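Local coordinates for short afifavidin (PDB 6HDT), which forms a strong non-covalent complex with biotin and with 2-iminobiotin, although its exact biological role is still obscure, at residues A[99-104]-A[124-129]; A[42-47]-A[56-61]; A[87-92]-A[104-109]. All coordinates share one frame; numbering follows the deposited sequence.

How the contacts relate
All three contacts belong to one eight-stranded antiparallel barrel of the avidin family. Contacts 1 and 3 use opposite edges of the same strand, 99-110, and share Thr104; their centres lie about 15 Å apart. Contact 2 sits about 16 Å from contact 1 and 14 Å from contact 3, centre to centre. The three meet inside the barrel through their aromatic rings. Tyr45 CZ lies 3.4 Å from Trp89 CZ2, and Phe125 CZ lies 3.5 Å from Tyr45 OH. Contacts 2 and 3 both touch biotin: contact 2 hydrogen-bonds its ureido group, and contact 3 packs on its sulfur ring. Contact 1 holds no biotin-bonded residue; the nearest atoms of the Phe125 side chain and biotin are about 6 Å apart.

Contact 1: A[99-104]-A[124-129]; sequences DVTIVT and TFTLVN
Ile102 and Phe125 form a hydrogen-bonded antiparallel pair between the last two strands of the avidin beta barrel, the hairpin of 99-110 and 117-127. Phe125 N gives a straight bond of 2.8 Å to Ile102 O, in the carbonyl plane. Ile102 N returns one to Phe125 O. Further along, Leu127 N bonds to Val100 O.

Side chains alternate between the two faces of the sheet. Ile102 and Phe125 share one face and meet CB to CB at 4.1 Å. The Phe125 ring then leans toward Thr104. Thr104 crosses this side chain at about a right angle. Its OG1 sits at the ring edge, 3.6 Å from Phe125 CE1, and its CG2 touches CD1 and CE1. With OG1 lodged between the backbone N and the carbonyl carbon (chi1 73°), OG1 is hydrogen-bonded to Asp123 O. A valine here would probably leave Asp123 O without its hydroxyl partner and put a methyl where OG1 now meets the edge of the Phe125 ring. Phe125 also meets Trp89, a biotin-pocket residue, edge-to-face.

Val100 and Leu127 cross obliquely, and methyl CG2 of Val100 lies 3.9 Å from Leu127 CD2. On the opposite face are Thr101 and Thr124. In both, CG2 stands anti to the backbone N, which turns the methyls, not the hydroxyls, toward each other. Thr124 OG1 instead reaches a water that donates to Thr104 O. The two methyls are packed tightly, with Thr101 CG2 only 3.3 Å from Thr124 CG2.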
loop_
_atom_site.group_PDB
_atom_site.type_symbol
_atom_site.label_atom_id
_atom_site.label_comp_id
_atom_site.label_asym_id
_atom_site.label_seq_id
_atom_site.Cartn_x
_atom_site.Cartn_y
_atom_site.Cartn_z
ATOM N N ASP A 99 -17.434 -6.731 17.384
ATOM C CA ASP A 99 -16.446 -5.675 17.110
ATOM C C ASP A 99 -15.335 -6.142 16.186
ATOM O O ASP A 99 -14.964 -7.292 16.182
ATOM C CB ASP A 99 -15.806 -5.195 18.407
ATOM C CG ASP A 99 -16.781 -4.446 19.297
ATOM O OD1 ASP A 99 -17.189 -3.326 18.916
ATOM O OD2 ASP A 99 -17.129 -4.971 20.376
ATOM N N VAL A 100 -14.780 -5.214 15.423
ATOM C CA VAL A 100 -13.597 -5.483 14.621
ATOM C C VAL A 100 -12.626 -4.298 14.769
ATOM O O VAL A 100 -13.020 -3.137 14.732
ATOM C CB VAL A 100 -13.947 -5.715 13.130
ATOM C CG1 VAL A 100 -12.714 -6.108 12.310
ATOM C CG2 VAL A 100 -15.043 -6.784 13.003
ATOM N N THR A 101 -11.355 -4.641 14.927
ATOM C CA THR A 101 -10.253 -3.696 14.987
ATOM C C THR A 101 -9.218 -4.017 13.916
ATOM O O THR A 101 -8.889 -5.161 13.684
ATOM C CB THR A 101 -9.580 -3.780 16.380
ATOM O OG1 THR A 101 -10.559 -3.472 17.373
ATOM C CG2 THR A 101 -8.440 -2.785 16.512
ATOM N N ILE A 102 -8.677 -2.980 13.279
ATOM C CA ILE A 102 -7.515 -3.137 12.411
ATOM C C ILE A 102 -6.321 -2.449 13.064
ATOM O O ILE A 102 -6.346 -1.240 13.287
ATOM C CB ILE A 102 -7.673 -2.509 11.012
ATOM C CG1 ILE A 102 -9.057 -2.793 10.397
ATOM C CG2 ILE A 102 -6.558 -3.021 10.106
ATOM C CD1 ILE A 102 -9.323 -2.021 9.121
ATOM N N VAL A 103 -5.272 -3.220 13.328
ATOM C CA VAL A 103 -4.028 -2.735 13.891
ATOM C C VAL A 103 -3.106 -2.530 12.698
ATOM O O VAL A 103 -2.809 -3.489 11.992
ATOM C CB VAL A 103 -3.428 -3.775 14.858
ATOM C CG1 VAL A 103 -2.063 -3.325 15.349
ATOM C CG2 VAL A 103 -4.362 -4.027 16.052
ATOM N N THR A 104 -2.667 -1.282 12.479
ATOM C CA THR A 104 -1.818 -0.983 11.348
ATOM C C THR A 104 -0.597 -0.192 11.749
ATOM O O THR A 104 -0.595 0.506 12.766
ATOM C CB THR A 104 -2.568 -0.140 10.274
ATOM O OG1 THR A 104 -2.742 1.212 10.740
ATOM C CG2 THR A 104 -3.896 -0.750 9.919
ATOM N N THR A 124 -4.800 2.490 14.775
ATOM C CA THR A 124 -5.749 1.432 15.093
ATOM C C THR A 124 -7.146 1.913 14.707
ATOM O O THR A 124 -7.637 2.950 15.208
ATOM C CB THR A 124 -5.723 1.087 16.581
ATOM O OG1 THR A 124 -4.392 0.694 16.921
ATOM C CG2 THR A 124 -6.665 -0.076 16.877
ATOM N N PHE A 125 -7.784 1.139 13.828
ATOM C CA PHE A 125 -9.069 1.471 13.293
ATOM C C PHE A 125 -10.106 0.621 13.971
ATOM O O PHE A 125 -9.844 -0.547 14.288
ATOM C CB PHE A 125 -9.094 1.245 11.803
ATOM C CG PHE A 125 -8.175 2.160 11.031
ATOM C CD1 PHE A 125 -6.884 1.785 10.784
ATOM C CD2 PHE A 125 -8.623 3.379 10.576
ATOM C CE1 PHE A 125 -6.023 2.625 10.038
ATOM C CE2 PHE A 125 -7.783 4.221 9.862
ATOM C CZ PHE A 125 -6.484 3.840 9.611
ATOM N N THR A 126 -11.257 1.216 14.251
ATOM C CA THR A 126 -12.385 0.416 14.764
ATOM C C THR A 126 -13.588 0.493 13.833
ATOM O O THR A 126 -13.892 1.561 13.237
ATOM C CB THR A 126 -12.761 0.830 16.197
ATOM O OG1 THR A 126 -13.227 2.177 16.205
ATOM C CG2 THR A 126 -11.552 0.726 17.133
ATOM N N LEU A 127 -14.287 -0.642 13.717
ATOM C CA LEU A 127 -15.408 -0.758 12.817
ATOM C C LEU A 127 -16.560 0.041 13.377
ATOM O O LEU A 127 -16.961 -0.167 14.514
ATOM C CB LEU A 127 -15.844 -2.223 12.676
ATOM C CG LEU A 127 -17.024 -2.474 11.748
ATOM C CD1 LEU A 127 -16.686 -2.089 10.303
ATOM C CD2 LEU A 127 -17.462 -3.934 11.867
ATOM N N VAL A 128 -17.115 0.917 12.554
ATOM C CA VAL A 128 -18.265 1.734 12.905
ATOM C C VAL A 128 -19.498 0.921 12.572
ATOM O O VAL A 128 -19.752 0.652 11.401
ATOM C CB VAL A 128 -18.284 3.018 12.055
ATOM C CG1 VAL A 128 -19.549 3.829 12.322
ATOM C CG2 VAL A 128 -17.036 3.834 12.321
ATOM N N ASN A 129 -20.238 0.516 13.603
ATOM C CA ASN A 129 -21.478 -0.241 13.436
ATOM C C ASN A 129 -22.641 0.693 13.165
ATOM O O ASN A 129 -23.493 0.403 12.321
ATOM C CB ASN A 129 -21.755 -1.083 14.680
ATOM C CG ASN A 129 -20.690 -2.142 14.904
ATOM O OD1 ASN A 129 -20.535 -3.055 14.090
ATOM N ND2 ASN A 129 -19.940 -2.019 15.997
HETATM O O HOH W 1 -1.679 0.180 15.395
#

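Contact 2: A[42-47]-A[56-61]; sequences SGFYVN and GTPYPL. With BTN (biotin), chain E.
The beta hairpin of strands 40-46 and 58-66 carries two biotin-binding residues, Tyr45 on its first strand and Asn47 just past that strand's end. Tyr45 and Tyr59 form its central hydrogen-bonded pair. Tyr45 N bonds to Tyr59 O at 2.9 Å, in the carbonyl plane, and Tyr59 N bonds back to Tyr45 O. Leu61 N meets Gly43 O from above the carbonyl plane. Beyond the paired strands, Gly56 N bonds to Asn47 O at 2.9 Å.

Tyr45 extends its ring into the barrel, CG anti to the backbone N (chi1 -159°). Its hydroxyl donates to biotin O3 at 2.7 Å, with the oxygen near the ring plane at its edge. Asn47 OD1 accepts from biotin N2 at 2.9 Å, and the bond is nearly straight (165°). OD1 also accepts from Ala49 N, which helps fix the amide. In this avidin-family barrel the two residues thus grip the ureido group from one hairpin; Asn25, Ser29 and Asp123 also bind the ligand. Tyr59 points to the same face as Tyr45, and its hydroxyl bonds to Ala81 O.

Phe44 and Pro58 lie side by side and point the same way on the outer side. Phe44 CD1 is 3.6 Å from Pro58 CB. The CG2 methyl of Val46 touches the same proline at CG, 4.0 Å away, and its CG1 packs on the backbone of Gly56.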
loop_
_atom_site.group_PDB
_atom_site.type_symbol
_atom_site.label_atom_id
_atom_site.label_comp_id
_atom_site.label_asym_id
_atom_site.label_seq_id
_atom_site.Cartn_x
_atom_site.Cartn_y
_atom_site.Cartn_z
ATOM N N SER A 42 -10.661 -1.004 -2.270
ATOM C CA SER A 42 -10.828 0.392 -2.664
ATOM C C SER A 42 -11.551 1.107 -1.545
ATOM O O SER A 42 -12.003 0.493 -0.553
ATOM C CB SER A 42 -11.650 0.489 -3.947
ATOM O OG SER A 42 -10.920 -0.006 -5.044
ATOM N N GLY A 43 -11.645 2.407 -1.685
ATOM C CA GLY A 43 -12.401 3.206 -0.748
ATOM C C GLY A 43 -11.945 4.648 -0.814
ATOM O O GLY A 43 -11.481 5.115 -1.858
ATOM N N PHE A 44 -12.064 5.302 0.327
ATOM C CA PHE A 44 -11.647 6.686 0.557
ATOM C C PHE A 44 -11.264 6.886 2.018
ATOM O O PHE A 44 -11.662 6.113 2.914
ATOM C CB PHE A 44 -12.733 7.688 0.144
ATOM C CG PHE A 44 -13.914 7.739 1.080
ATOM C CD1 PHE A 44 -13.918 8.564 2.207
ATOM C CD2 PHE A 44 -15.035 6.966 0.815
ATOM C CE1 PHE A 44 -15.014 8.595 3.064
ATOM C CE2 PHE A 44 -16.130 7.016 1.645
ATOM C CZ PHE A 44 -16.122 7.819 2.777
ATOM N N TYR A 45 -10.467 7.929 2.236
ATOM C CA TYR A 45 -9.888 8.242 3.521
ATOM C C TYR A 45 -10.078 9.688 3.857
ATOM O O TYR A 45 -9.801 10.561 3.036
ATOM C CB TYR A 45 -8.399 7.918 3.522
ATOM C CG TYR A 45 -7.804 7.726 4.896
ATOM C CD1 TYR A 45 -7.342 8.804 5.636
ATOM C CD2 TYR A 45 -7.688 6.449 5.445
ATOM C CE1 TYR A 45 -6.784 8.624 6.910
ATOM C CE2 TYR A 45 -7.139 6.261 6.702
ATOM C CZ TYR A 45 -6.671 7.352 7.430
ATOM O OH TYR A 45 -6.139 7.209 8.682
ATOM N N VAL A 46 -10.520 9.948 5.078
ATOM C CA VAL A 46 -10.678 11.322 5.536
ATOM C C VAL A 46 -9.781 11.547 6.719
ATOM O O VAL A 46 -9.993 10.995 7.804
ATOM C CB VAL A 46 -12.125 11.713 5.851
ATOM C CG1 VAL A 46 -12.184 13.166 6.345
ATOM C CG2 VAL A 46 -12.991 11.545 4.613
ATOM N N ASN A 47 -8.758 12.363 6.493
ATOM C CA ASN A 47 -7.784 12.680 7.522
ATOM C C ASN A 47 -8.323 13.749 8.471
ATOM O O ASN A 47 -8.757 14.816 8.033
ATOM C CB ASN A 47 -6.457 13.097 6.884
ATOM C CG ASN A 47 -5.491 13.684 7.876
ATOM O OD1 ASN A 47 -5.335 13.164 8.972
ATOM N ND2 ASN A 47 -4.816 14.778 7.491
ATOM N N GLY A 56 -10.076 16.754 6.401
ATOM C CA GLY A 56 -11.506 16.911 6.261
ATOM C C GLY A 56 -12.196 16.655 4.929
ATOM O O GLY A 56 -13.388 16.924 4.830
ATOM N N THR A 57 -11.488 16.148 3.921
ATOM C CA THR A 57 -12.128 15.775 2.649
ATOM C C THR A 57 -11.658 14.401 2.200
ATOM O O THR A 57 -10.554 13.990 2.545
ATOM C CB THR A 57 -11.818 16.807 1.531
ATOM O OG1 THR A 57 -10.436 16.747 1.183
ATOM C CG2 THR A 57 -12.156 18.207 1.997
ATOM N N PRO A 58 -12.493 13.657 1.453
ATOM C CA PRO A 58 -12.061 12.304 1.051
ATOM C C PRO A 58 -10.952 12.293 0.007
ATOM O O PRO A 58 -10.968 13.108 -0.941
ATOM C CB PRO A 58 -13.322 11.687 0.457
ATOM C CG PRO A 58 -14.438 12.503 0.977
ATOM C CD PRO A 58 -13.900 13.898 1.093
ATOM N N TYR A 59 -9.994 11.399 0.246
ATOM C CA TYR A 59 -8.934 11.035 -0.696
ATOM C C TYR A 59 -9.092 9.583 -1.135
ATOM O O TYR A 59 -9.489 8.701 -0.338
ATOM C CB TYR A 59 -7.565 11.284 -0.079
ATOM C CG TYR A 59 -7.287 12.750 0.073
ATOM C CD1 TYR A 59 -7.763 13.473 1.158
ATOM C CD2 TYR A 59 -6.572 13.435 -0.909
ATOM C CE1 TYR A 59 -7.538 14.855 1.272
ATOM C CE2 TYR A 59 -6.328 14.795 -0.783
ATOM C CZ TYR A 59 -6.822 15.500 0.296
ATOM O OH TYR A 59 -6.567 16.855 0.401
ATOM N N PRO A 60 -8.820 9.311 -2.415
ATOM C CA PRO A 60 -8.907 7.932 -2.905
ATOM C C PRO A 60 -7.952 7.004 -2.162
ATOM O O PRO A 60 -6.858 7.404 -1.759
ATOM C CB PRO A 60 -8.541 8.047 -4.391
ATOM C CG PRO A 60 -8.686 9.501 -4.722
ATOM C CD PRO A 60 -8.389 10.251 -3.468
ATOM N N LEU A 61 -8.397 5.768 -1.946
ATOM C CA LEU A 61 -7.511 4.745 -1.397
ATOM C C LEU A 61 -7.585 3.460 -2.231
ATOM O O LEU A 61 -8.645 3.121 -2.764
ATOM C CB LEU A 61 -7.749 4.553 0.102
ATOM C CG LEU A 61 -8.641 3.507 0.764
ATOM C CD1 LEU A 61 -8.267 2.056 0.510
ATOM C CD2 LEU A 61 -8.601 3.785 2.253
HETATM C C11 BTN E . 0.087 15.207 4.763
HETATM O O11 BTN E . 1.136 15.114 4.098
HETATM O O12 BTN E . 0.034 15.860 5.832
HETATM C C10 BTN E . -1.138 14.478 4.237
HETATM C C9 BTN E . -2.046 13.959 5.350
HETATM C C8 BTN E . -1.418 12.794 6.120
HETATM C C7 BTN E . -2.255 12.313 7.303
HETATM C C2 BTN E . -1.550 11.146 7.986
HETATM S S1 BTN E . -1.631 9.591 7.116
HETATM C C6 BTN E . -1.099 8.698 8.548
HETATM C C5 BTN E . -1.772 9.386 9.721
HETATM N N1 BTN E . -3.063 8.832 10.020
HETATM C C3 BTN E . -4.100 9.645 9.831
HETATM O O3 BTN E . -5.283 9.343 10.067
HETATM N N2 BTN E . -3.622 10.825 9.358
HETATM C C4 BTN E . -2.167 10.820 9.345
HETATM O O HOH W 2 -10.493 5.427 -4.110
HETATM O O HOH W 3 -8.829 14.375 4.653
#

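Contact 3: A[87-92]-A[104-109]; sequences TSWTGF and TDWNLA. With BTN (biotin), chain E.
Trp89 and Trp106 lie side by side and point the same way, into the biotin pocket of the avidin barrel. They face each other across the hairpin of strands 82-96 and 99-110 as a non-hydrogen-bonded antiparallel pair. Their rings are oblique, with the five-membered planes at 55°. A CH-pi contact joins them: Trp106 CB lies over the face of the Trp89 five-membered ring, 3.9 Å from its centroid.

The indoles meet the ligand at different places. Trp106 holds CG between the backbone N and the carbonyl carbon (chi1 53°), which swings its ring over the ligand. Biotin C6 sits over the centre of that ring, 3.5 Å from Trp106 CE2. Trp89 has CG beside the backbone N (chi1 -73°) and brings its six-membered ring to the sulfur, with CZ2 3.6 Å from biotin S1. Its indole N-H bonds to Asp123 OD2, which also binds biotin. At the edge of the Trp89 ring, near its plane, CD1 meets Thr104 OG1 at 3.4 Å, the hydroxyl itself being hydrogen-bonded to Asp123 O.

Thr87 lies at a slant to Leu108 at the next non-hydrogen-bonded pair. Thr87 OG1 touches Leu108 CG and approaches biotin S1 to 3.3 Å, while it is hydrogen-bonded to Trp76 NE1. Thr87 CG2 packs over the same Trp89 face as Trp106 CB.

The backbones are joined by four hydrogen bonds, two each for the pairs Ser88-Asn107 and Thr90-Asp105. These side chains point to the outer face, toward the second subunit; Asn107 packs there on Asn107 of that subunit. On this face a water lies 2.7 Å from Thr90 OG1 and donates a weak bond to Ser88 O.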
loop_
_atom_site.group_PDB
_atom_site.type_symbol
_atom_site.label_atom_id
_atom_site.label_comp_id
_atom_site.label_asym_id
_atom_site.label_seq_id
_atom_site.Cartn_x
_atom_site.Cartn_y
_atom_site.Cartn_z
ATOM N N THR A 87 0.790 8.090 1.747
ATOM C CA THR A 87 0.862 7.148 2.910
ATOM C C THR A 87 0.433 5.738 2.503
ATOM O O THR A 87 -0.462 5.553 1.690
ATOM C CB THR A 87 -0.070 7.633 4.049
ATOM O OG1 THR A 87 0.218 8.987 4.396
ATOM C CG2 THR A 87 -0.003 6.784 5.302
ATOM N N SER A 88 1.078 4.726 3.092
ATOM C CA SER A 88 0.559 3.361 3.026
ATOM C C SER A 88 0.401 2.827 4.426
ATOM O O SER A 88 1.248 3.010 5.256
ATOM C CB SER A 88 1.456 2.431 2.225
ATOM O OG SER A 88 1.762 2.979 0.899
ATOM N N TRP A 89 -0.674 2.071 4.630
ATOM C CA TRP A 89 -0.910 1.415 5.887
ATOM C C TRP A 89 -0.834 -0.072 5.635
ATOM O O TRP A 89 -1.235 -0.533 4.571
ATOM C CB TRP A 89 -2.325 1.709 6.375
ATOM C CG TRP A 89 -2.625 3.063 6.887
ATOM C CD1 TRP A 89 -2.760 3.436 8.188
ATOM C CD2 TRP A 89 -2.898 4.220 6.105
ATOM N NE1 TRP A 89 -3.078 4.760 8.269
ATOM C CE2 TRP A 89 -3.173 5.269 7.001
ATOM C CE3 TRP A 89 -2.947 4.471 4.728
ATOM C CZ2 TRP A 89 -3.510 6.544 6.570
ATOM C CZ3 TRP A 89 -3.264 5.763 4.301
ATOM C CH2 TRP A 89 -3.532 6.771 5.207
ATOM N N THR A 90 -0.411 -0.844 6.638
ATOM C CA THR A 90 -0.421 -2.299 6.517
ATOM C C THR A 90 -0.747 -2.883 7.871
ATOM O O THR A 90 -0.290 -2.386 8.872
ATOM C CB THR A 90 0.925 -2.857 6.010
ATOM O OG1 THR A 90 1.472 -1.985 4.995
ATOM C CG2 THR A 90 0.766 -4.293 5.461
ATOM N N GLY A 91 -1.573 -3.910 7.897
ATOM C CA GLY A 91 -2.018 -4.399 9.200
ATOM C C GLY A 91 -2.923 -5.590 9.099
ATOM O O GLY A 91 -3.023 -6.246 8.086
ATOM N N PHE A 92 -3.559 -5.858 10.238
ATOM C CA PHE A 92 -4.363 -7.045 10.441
ATOM C C PHE A 92 -5.603 -6.753 11.283
ATOM O O PHE A 92 -5.589 -5.905 12.204
ATOM C CB PHE A 92 -3.551 -8.144 11.094
ATOM C CG PHE A 92 -3.003 -7.802 12.443
ATOM C CD1 PHE A 92 -1.750 -7.191 12.562
ATOM C CD2 PHE A 92 -3.704 -8.122 13.611
ATOM C CE1 PHE A 92 -1.236 -6.884 13.806
ATOM C CE2 PHE A 92 -3.175 -7.819 14.868
ATOM C CZ PHE A 92 -1.946 -7.206 14.965
ATOM N N THR A 104 -2.667 -1.282 12.479
ATOM C CA THR A 104 -1.818 -0.983 11.348
ATOM C C THR A 104 -0.597 -0.192 11.749
ATOM O O THR A 104 -0.595 0.506 12.766
ATOM C CB THR A 104 -2.568 -0.140 10.274
ATOM O OG1 THR A 104 -2.742 1.212 10.740
ATOM C CG2 THR A 104 -3.896 -0.750 9.919
ATOM N N ASP A 105 0.420 -0.290 10.896
ATOM C CA ASP A 105 1.563 0.637 10.882
ATOM C C ASP A 105 1.550 1.354 9.539
ATOM O O ASP A 105 1.073 0.827 8.546
ATOM C CB ASP A 105 2.903 -0.107 11.025
ATOM C CG ASP A 105 3.117 -0.722 12.410
ATOM O OD1 ASP A 105 2.502 -0.240 13.380
ATOM O OD2 ASP A 105 3.976 -1.630 12.531
ATOM N N TRP A 106 2.056 2.575 9.512
ATOM C CA TRP A 106 2.017 3.334 8.269
ATOM C C TRP A 106 3.297 4.039 8.071
ATOM O O TRP A 106 4.006 4.341 9.035
ATOM C CB TRP A 106 0.860 4.346 8.237
ATOM C CG TRP A 106 0.742 5.321 9.402
ATOM C CD1 TRP A 106 -0.124 5.221 10.474
ATOM C CD2 TRP A 106 1.472 6.552 9.600
ATOM N NE1 TRP A 106 0.040 6.276 11.316
ATOM C CE2 TRP A 106 0.993 7.125 10.799
ATOM C CE3 TRP A 106 2.467 7.249 8.864
ATOM C CZ2 TRP A 106 1.484 8.312 11.309
ATOM C CZ3 TRP A 106 2.950 8.453 9.382
ATOM C CH2 TRP A 106 2.459 8.967 10.585
ATOM N N ASN A 107 3.573 4.262 6.793
ATOM C CA ASN A 107 4.677 5.091 6.363
ATOM C C ASN A 107 4.131 6.181 5.470
ATOM O O ASN A 107 3.234 5.918 4.702
ATOM C CB ASN A 107 5.645 4.242 5.548
ATOM C CG ASN A 107 6.451 3.274 6.392
ATOM O OD1 ASN A 107 7.018 3.644 7.417
ATOM N ND2 ASN A 107 6.485 2.022 5.965
ATOM N N LEU A 108 4.740 7.378 5.521
ATOM C CA LEU A 108 4.291 8.540 4.783
ATOM C C LEU A 108 5.502 9.190 4.136
ATOM O O LEU A 108 6.371 9.700 4.843
ATOM C CB LEU A 108 3.672 9.528 5.747
ATOM C CG LEU A 108 3.012 10.821 5.260
ATOM C CD1 LEU A 108 2.203 11.366 6.419
ATOM C CD2 LEU A 108 3.992 11.882 4.768
ATOM N N ALA A 109 5.552 9.134 2.817
ATOM C CA ALA A 109 6.618 9.772 2.021
ATOM C C ALA A 109 6.268 11.214 1.763
ATOM O O ALA A 109 5.158 11.509 1.299
ATOM C CB ALA A 109 6.790 9.018 0.722
HETATM C C11 BTN E . 0.087 15.207 4.763
HETATM O O11 BTN E . 1.136 15.114 4.098
HETATM O O12 BTN E . 0.034 15.860 5.832
HETATM C C10 BTN E . -1.138 14.478 4.237
HETATM C C9 BTN E . -2.046 13.959 5.350
HETATM C C8 BTN E . -1.418 12.794 6.120
HETATM C C7 BTN E . -2.255 12.313 7.303
HETATM C C2 BTN E . -1.550 11.146 7.986
HETATM S S1 BTN E . -1.631 9.591 7.116
HETATM C C6 BTN E . -1.099 8.698 8.548
HETATM C C5 BTN E . -1.772 9.386 9.721
HETATM N N1 BTN E . -3.063 8.832 10.020
HETATM C C3 BTN E . -4.100 9.645 9.831
HETATM O O3 BTN E . -5.283 9.343 10.067
HETATM N N2 BTN E . -3.622 10.825 9.358
HETATM C C4 BTN E . -2.167 10.820 9.345
HETATM O O HOH W 4 2.628 0.363 5.514
#